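Local coordinates for bacterioferritin (Mycobacterium tuberculosis, PDB 3UOI), which probably oxidises iron(II) with dioxygen at its ferroxidase centres and stores the iron as a ferric mineral inside a haem-containing shell of 24 subunits, at residues H56-L67 against D115-I125. Sequence-based numbering, arbitrary orientation.
Sequences HAEEITDRILLL and DTTSAVLLEKI. With HEM (protoporphyrin IX containing Fe), chain B.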
loop_
_atom_site.group_PDB
_atom_site.type_symbol
_atom_site.label_atom_id
_atom_site.label_comp_id
_atom_site.label_asym_id
_atom_site.label_seq_id
_atom_site.Cartn_x
_atom_site.Cartn_y
_atom_site.Cartn_z
ATOM N N HIS A 56 21.436 -11.621 35.947
ATOM C CA HIS A 56 22.603 -11.276 36.761
ATOM C C HIS A 56 23.499 -12.529 36.937
ATOM O O HIS A 56 24.682 -12.447 36.836
ATOM C CB HIS A 56 22.199 -10.764 38.115
ATOM C CG HIS A 56 21.710 -9.366 38.126
ATOM N ND1 HIS A 56 20.904 -8.886 39.118
ATOM C CD2 HIS A 56 21.924 -8.342 37.284
ATOM C CE1 HIS A 56 20.652 -7.624 38.892
ATOM N NE2 HIS A 56 21.252 -7.268 37.783
ATOM N N ALA A 57 22.873 -13.677 37.162
ATOM C CA ALA A 57 23.582 -14.934 37.321
ATOM C C ALA A 57 24.351 -15.269 36.034
ATOM O O ALA A 57 25.523 -15.551 36.080
ATOM C CB ALA A 57 22.666 -15.984 37.667
ATOM N N GLU A 58 23.716 -15.145 34.897
ATOM C CA GLU A 58 24.428 -15.388 33.653
ATOM C C GLU A 58 25.586 -14.414 33.464
ATOM O O GLU A 58 26.629 -14.792 33.067
ATOM C CB GLU A 58 23.499 -15.263 32.459
ATOM C CG GLU A 58 24.186 -15.268 31.107
ATOM C CD GLU A 58 23.269 -15.586 29.941
ATOM O OE1 GLU A 58 22.090 -15.360 30.048
ATOM O OE2 GLU A 58 23.742 -16.050 28.934
ATOM N N GLU A 59 25.376 -13.157 33.759
ATOM C CA GLU A 59 26.430 -12.190 33.586
ATOM C C GLU A 59 27.651 -12.495 34.442
ATOM O O GLU A 59 28.738 -12.443 33.971
ATOM C CB GLU A 59 25.903 -10.776 33.765
ATOM C CG GLU A 59 24.938 -10.467 32.665
ATOM C CD GLU A 59 24.283 -9.130 32.711
ATOM O OE1 GLU A 59 24.797 -8.179 33.294
ATOM O OE2 GLU A 59 23.232 -9.037 32.091
ATOM N N ILE A 60 27.428 -12.850 35.681
ATOM C CA ILE A 60 28.538 -13.194 36.571
ATOM C C ILE A 60 29.253 -14.433 36.070
ATOM O O ILE A 60 30.456 -14.518 36.092
ATOM C CB ILE A 60 28.094 -13.369 38.026
ATOM C CG1 ILE A 60 27.656 -12.054 38.577
ATOM C CG2 ILE A 60 29.170 -13.821 38.875
ATOM C CD1 ILE A 60 26.590 -12.135 39.592
ATOM N N THR A 61 28.465 -15.361 35.579
ATOM C CA THR A 61 28.985 -16.594 35.071
ATOM C C THR A 61 30.000 -16.377 33.964
ATOM O O THR A 61 31.001 -16.985 33.991
ATOM C CB THR A 61 27.864 -17.479 34.567
ATOM O OG1 THR A 61 26.929 -17.647 35.607
ATOM C CG2 THR A 61 28.400 -18.811 34.153
ATOM N N ASP A 62 29.715 -15.471 33.036
ATOM C CA ASP A 62 30.586 -15.108 31.935
ATOM C C ASP A 62 31.855 -14.473 32.517
ATOM O O ASP A 62 32.901 -14.700 32.030
ATOM C CB ASP A 62 29.974 -14.032 31.014
ATOM C CG ASP A 62 28.774 -14.478 30.217
ATOM O OD1 ASP A 62 28.670 -15.619 29.918
ATOM O OD2 ASP A 62 27.970 -13.651 29.862
ATOM N N ARG A 63 31.713 -13.632 33.534
ATOM C CA ARG A 63 32.874 -12.960 34.105
ATOM C C ARG A 63 33.852 -13.974 34.719
ATOM O O ARG A 63 35.011 -13.909 34.489
ATOM C CB ARG A 63 32.438 -11.883 35.112
ATOM C CG ARG A 63 33.442 -10.862 35.511
ATOM C CD ARG A 63 34.140 -10.111 34.371
ATOM N NE ARG A 63 35.444 -9.608 34.792
ATOM C CZ ARG A 63 36.442 -9.228 34.030
ATOM N NH1 ARG A 63 36.340 -9.227 32.755
ATOM N NH2 ARG A 63 37.551 -8.823 34.597
ATOM N N ILE A 64 33.318 -14.923 35.446
ATOM C CA ILE A 64 34.064 -15.937 36.118
ATOM C C ILE A 64 34.787 -16.782 35.108
ATOM O O ILE A 64 35.925 -17.090 35.284
ATOM C CB ILE A 64 33.132 -16.818 36.982
ATOM C CG1 ILE A 64 32.408 -16.010 38.072
ATOM C CG2 ILE A 64 33.842 -17.984 37.512
ATOM C CD1 ILE A 64 31.761 -16.792 39.004
ATOM N N LEU A 65 34.087 -17.148 34.047
ATOM C CA LEU A 65 34.673 -17.923 33.000
ATOM C C LEU A 65 35.790 -17.174 32.264
ATOM O O LEU A 65 36.810 -17.682 32.107
ATOM C CB LEU A 65 33.624 -18.493 32.058
ATOM C CG LEU A 65 32.682 -19.589 32.551
ATOM C CD1 LEU A 65 31.745 -20.058 31.407
ATOM C CD2 LEU A 65 33.444 -20.753 33.182
ATOM N N LEU A 66 35.601 -15.925 31.924
ATOM C CA LEU A 66 36.644 -15.209 31.246
ATOM C C LEU A 66 37.927 -15.133 32.126
ATOM O O LEU A 66 38.979 -15.083 31.634
ATOM C CB LEU A 66 36.184 -13.852 30.764
ATOM C CG LEU A 66 36.967 -12.980 29.787
ATOM C CD1 LEU A 66 36.024 -12.081 29.175
ATOM C CD2 LEU A 66 38.045 -12.132 30.410
ATOM N N LEU A 67 37.778 -15.154 33.431
ATOM C CA LEU A 67 38.917 -15.072 34.320
ATOM C C LEU A 67 39.394 -16.452 34.672
ATOM O O LEU A 67 40.143 -16.608 35.580
ATOM C CB LEU A 67 38.640 -14.243 35.577
ATOM C CG LEU A 67 38.301 -12.781 35.351
ATOM C CD1 LEU A 67 37.459 -12.226 36.396
ATOM C CD2 LEU A 67 39.558 -11.976 35.209
ATOM N N ASP A 115 40.894 -4.644 39.109
ATOM C CA ASP A 115 39.976 -5.372 38.249
ATOM C C ASP A 115 38.731 -4.527 38.053
ATOM O O ASP A 115 37.785 -4.655 38.768
ATOM C CB ASP A 115 39.580 -6.692 38.877
ATOM C CG ASP A 115 38.710 -7.466 37.993
ATOM O OD1 ASP A 115 38.201 -6.834 37.130
ATOM O OD2 ASP A 115 38.555 -8.651 38.129
ATOM N N THR A 116 38.800 -3.595 37.137
ATOM C CA THR A 116 37.712 -2.661 36.961
ATOM C C THR A 116 36.492 -3.290 36.316
ATOM O O THR A 116 35.395 -2.926 36.534
ATOM C CB THR A 116 38.155 -1.386 36.323
ATOM O OG1 THR A 116 38.978 -1.686 35.229
ATOM C CG2 THR A 116 38.926 -0.516 37.330
ATOM N N THR A 117 36.739 -4.220 35.470
ATOM C CA THR A 117 35.642 -4.821 34.818
ATOM C C THR A 117 34.747 -5.511 35.838
ATOM O O THR A 117 33.555 -5.304 35.807
ATOM C CB THR A 117 36.109 -5.738 33.719
ATOM O OG1 THR A 117 36.932 -5.003 32.839
ATOM C CG2 THR A 117 34.957 -6.272 32.951
ATOM N N SER A 118 35.318 -6.280 36.754
ATOM C CA SER A 118 34.507 -6.935 37.754
ATOM C C SER A 118 33.812 -5.955 38.675
ATOM O O SER A 118 32.675 -6.077 38.920
ATOM C CB SER A 118 35.282 -7.947 38.550
ATOM O OG SER A 118 36.086 -8.763 37.780
ATOM N N ALA A 119 34.525 -4.933 39.098
ATOM C CA ALA A 119 33.947 -3.962 39.980
ATOM C C ALA A 119 32.751 -3.358 39.244
ATOM O O ALA A 119 31.761 -3.122 39.842
ATOM C CB ALA A 119 34.901 -2.925 40.344
ATOM N N VAL A 120 32.902 -3.118 37.952
ATOM C CA VAL A 120 31.858 -2.487 37.170
ATOM C C VAL A 120 30.606 -3.333 37.086
ATOM O O VAL A 120 29.529 -2.881 37.307
ATOM C CB VAL A 120 32.332 -1.941 35.803
ATOM C CG1 VAL A 120 31.187 -1.465 34.982
ATOM C CG2 VAL A 120 33.243 -0.802 36.014
ATOM N N LEU A 121 30.789 -4.601 36.890
ATOM C CA LEU A 121 29.665 -5.469 36.921
ATOM C C LEU A 121 28.952 -5.439 38.306
ATOM O O LEU A 121 27.776 -5.414 38.383
ATOM C CB LEU A 121 30.117 -6.864 36.579
ATOM C CG LEU A 121 29.155 -7.998 36.849
ATOM C CD1 LEU A 121 27.941 -7.839 36.073
ATOM C CD2 LEU A 121 29.770 -9.270 36.594
ATOM N N LEU A 122 29.716 -5.441 39.375
ATOM C CA LEU A 122 29.161 -5.443 40.695
ATOM C C LEU A 122 28.461 -4.132 40.956
ATOM O O LEU A 122 27.497 -4.078 41.645
ATOM C CB LEU A 122 30.197 -5.824 41.701
ATOM C CG LEU A 122 30.798 -7.193 41.398
ATOM C CD1 LEU A 122 31.893 -7.564 42.270
ATOM C CD2 LEU A 122 29.775 -8.264 41.403
ATOM N N GLU A 123 28.995 -3.084 40.371
ATOM C CA GLU A 123 28.468 -1.754 40.494
ATOM C C GLU A 123 27.048 -1.667 39.925
ATOM O O GLU A 123 26.152 -1.092 40.518
ATOM C CB GLU A 123 29.386 -0.738 39.833
ATOM C CG GLU A 123 30.386 -0.115 40.766
ATOM C CD GLU A 123 31.357 0.819 40.098
ATOM O OE1 GLU A 123 31.101 1.264 38.992
ATOM O OE2 GLU A 123 32.390 1.067 40.682
ATOM N N LYS A 124 26.871 -2.284 38.777
ATOM C CA LYS A 124 25.559 -2.374 38.155
ATOM C C LYS A 124 24.554 -3.145 38.974
ATOM O O LYS A 124 23.462 -2.706 39.150
ATOM C CB LYS A 124 25.687 -2.900 36.721
ATOM C CG LYS A 124 26.489 -1.986 35.938
ATOM C CD LYS A 124 26.817 -2.363 34.566
ATOM C CE LYS A 124 27.157 -1.112 33.814
ATOM N NZ LYS A 124 28.126 -1.231 32.717
ATOM N N ILE A 125 24.972 -4.253 39.528
ATOM C CA ILE A 125 24.118 -5.087 40.350
ATOM C C ILE A 125 23.596 -4.379 41.592
ATOM O O ILE A 125 22.451 -4.492 41.966
ATOM C CB ILE A 125 24.838 -6.350 40.751
ATOM C CG1 ILE A 125 25.131 -7.199 39.532
ATOM C CG2 ILE A 125 24.099 -7.078 41.828
ATOM C CD1 ILE A 125 25.748 -8.385 39.769
HETATM C CHA HEM B . 14.240 -17.524 31.224
HETATM C CHB HEM B . 12.273 -20.226 34.684
HETATM C CHC HEM B . 16.666 -20.879 36.576
HETATM C CHD HEM B . 18.711 -18.367 32.987
HETATM C C1A HEM B . 13.326 -18.325 31.874
HETATM C C2A HEM B . 12.010 -18.733 31.441
HETATM C C3A HEM B . 11.482 -19.472 32.440
HETATM C C4A HEM B . 12.423 -19.552 33.496
HETATM C CMA HEM B . 10.118 -20.174 32.497
HETATM C CAA HEM B . 11.418 -18.327 30.061
HETATM C CBA HEM B . 12.320 -18.939 28.978
HETATM C CGA HEM B . 11.606 -19.625 27.819
HETATM O O1A HEM B . 12.193 -20.534 27.122
HETATM O O2A HEM B . 10.427 -19.255 27.563
HETATM C C1B HEM B . 13.290 -20.598 35.546
HETATM C C2B HEM B . 13.125 -21.249 36.841
HETATM C C3B HEM B . 14.330 -21.451 37.360
HETATM C C4B HEM B . 15.299 -20.905 36.411
HETATM C CMB HEM B . 11.799 -21.696 37.512
HETATM C CAB HEM B . 14.541 -22.142 38.739
HETATM C CBB HEM B . 15.702 -22.053 39.377
HETATM C C1C HEM B . 17.642 -20.272 35.796
HETATM C C2C HEM B . 19.063 -20.172 36.117
HETATM C C3C HEM B . 19.618 -19.494 35.089
HETATM C C4C HEM B . 18.578 -19.085 34.153
HETATM C CMC HEM B . 19.759 -20.768 37.374
HETATM C CAC HEM B . 21.091 -19.133 34.902
HETATM C CBC HEM B . 21.315 -18.113 34.068
HETATM C C1D HEM B . 17.683 -17.845 32.240
HETATM C C2D HEM B . 17.857 -16.870 31.199
HETATM C C3D HEM B . 16.450 -16.638 30.681
HETATM C C4D HEM B . 15.608 -17.476 31.436
HETATM C CMD HEM B . 19.194 -16.254 30.667
HETATM C CAD HEM B . 15.988 -15.738 29.552
HETATM C CBD HEM B . 15.960 -14.335 30.134
HETATM C CGD HEM B . 15.346 -13.468 29.074
HETATM O O1D HEM B . 14.416 -13.945 28.349
HETATM O O2D HEM B . 15.798 -12.315 28.955
HETATM N NA HEM B . 13.507 -18.828 33.129
HETATM N NB HEM B . 14.627 -20.373 35.313
HETATM N NC HEM B . 17.429 -19.598 34.611
HETATM N ND HEM B . 16.348 -18.158 32.432
HETATM FE FE HEM B . 15.540 -19.179 33.840
#
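Arg63 reaches from helix 40-66 to the start of helix 116-146, its nearly antiparallel neighbour in the ferritin four-helix bundle. Arg63 CB lies against Leu121 CD2 at 4.0 Å; CG is near both that methyl and Ser118 OG, and CD near Ser118 OG and Thr117 CG2. With CG anti to the backbone N (chi1 -164°) and a bend at chi2 (53°), the chain carries its guanidinium across the gap. There Arg63 NE donates to Ser118 OG, 3.2 Å away and close to the guanidinium plane, along a fairly straight bond (162°); serine's short side chain fits here. CZ and NH1 lie under Thr117 CG2, while Leu67 CG packs over the opposite face: hydrocarbon sandwiches the flat group, leaving N-H groups at its edge for oxygens. Arg63 NH2 forms a long salt bridge with Asp115 OD1 (3.3 Å), its hydrogen bond weak. Aspartate suits this N-cap because it also faces the arginine, OD1 accepting from Ser118 N at 3.0 Å. Farther along, branched aliphatic chains fill the interface: Ile60 CG1 meets Leu121 CD2, and Ile60 CD1 touches Ile125 CD1 at 3.8 Å. Ile125 CG1 makes a CH-pi contact over the ring of His56, a predicted iron ligand that hydrogen-bonds Asp128 and Glu53. The buried arginine's charge is probably balanced by Asp115 and by Glu130 of a neighbouring subunit, which pairs with NH1, while Asp115 OD1 is shared between helix cap and salt bridge.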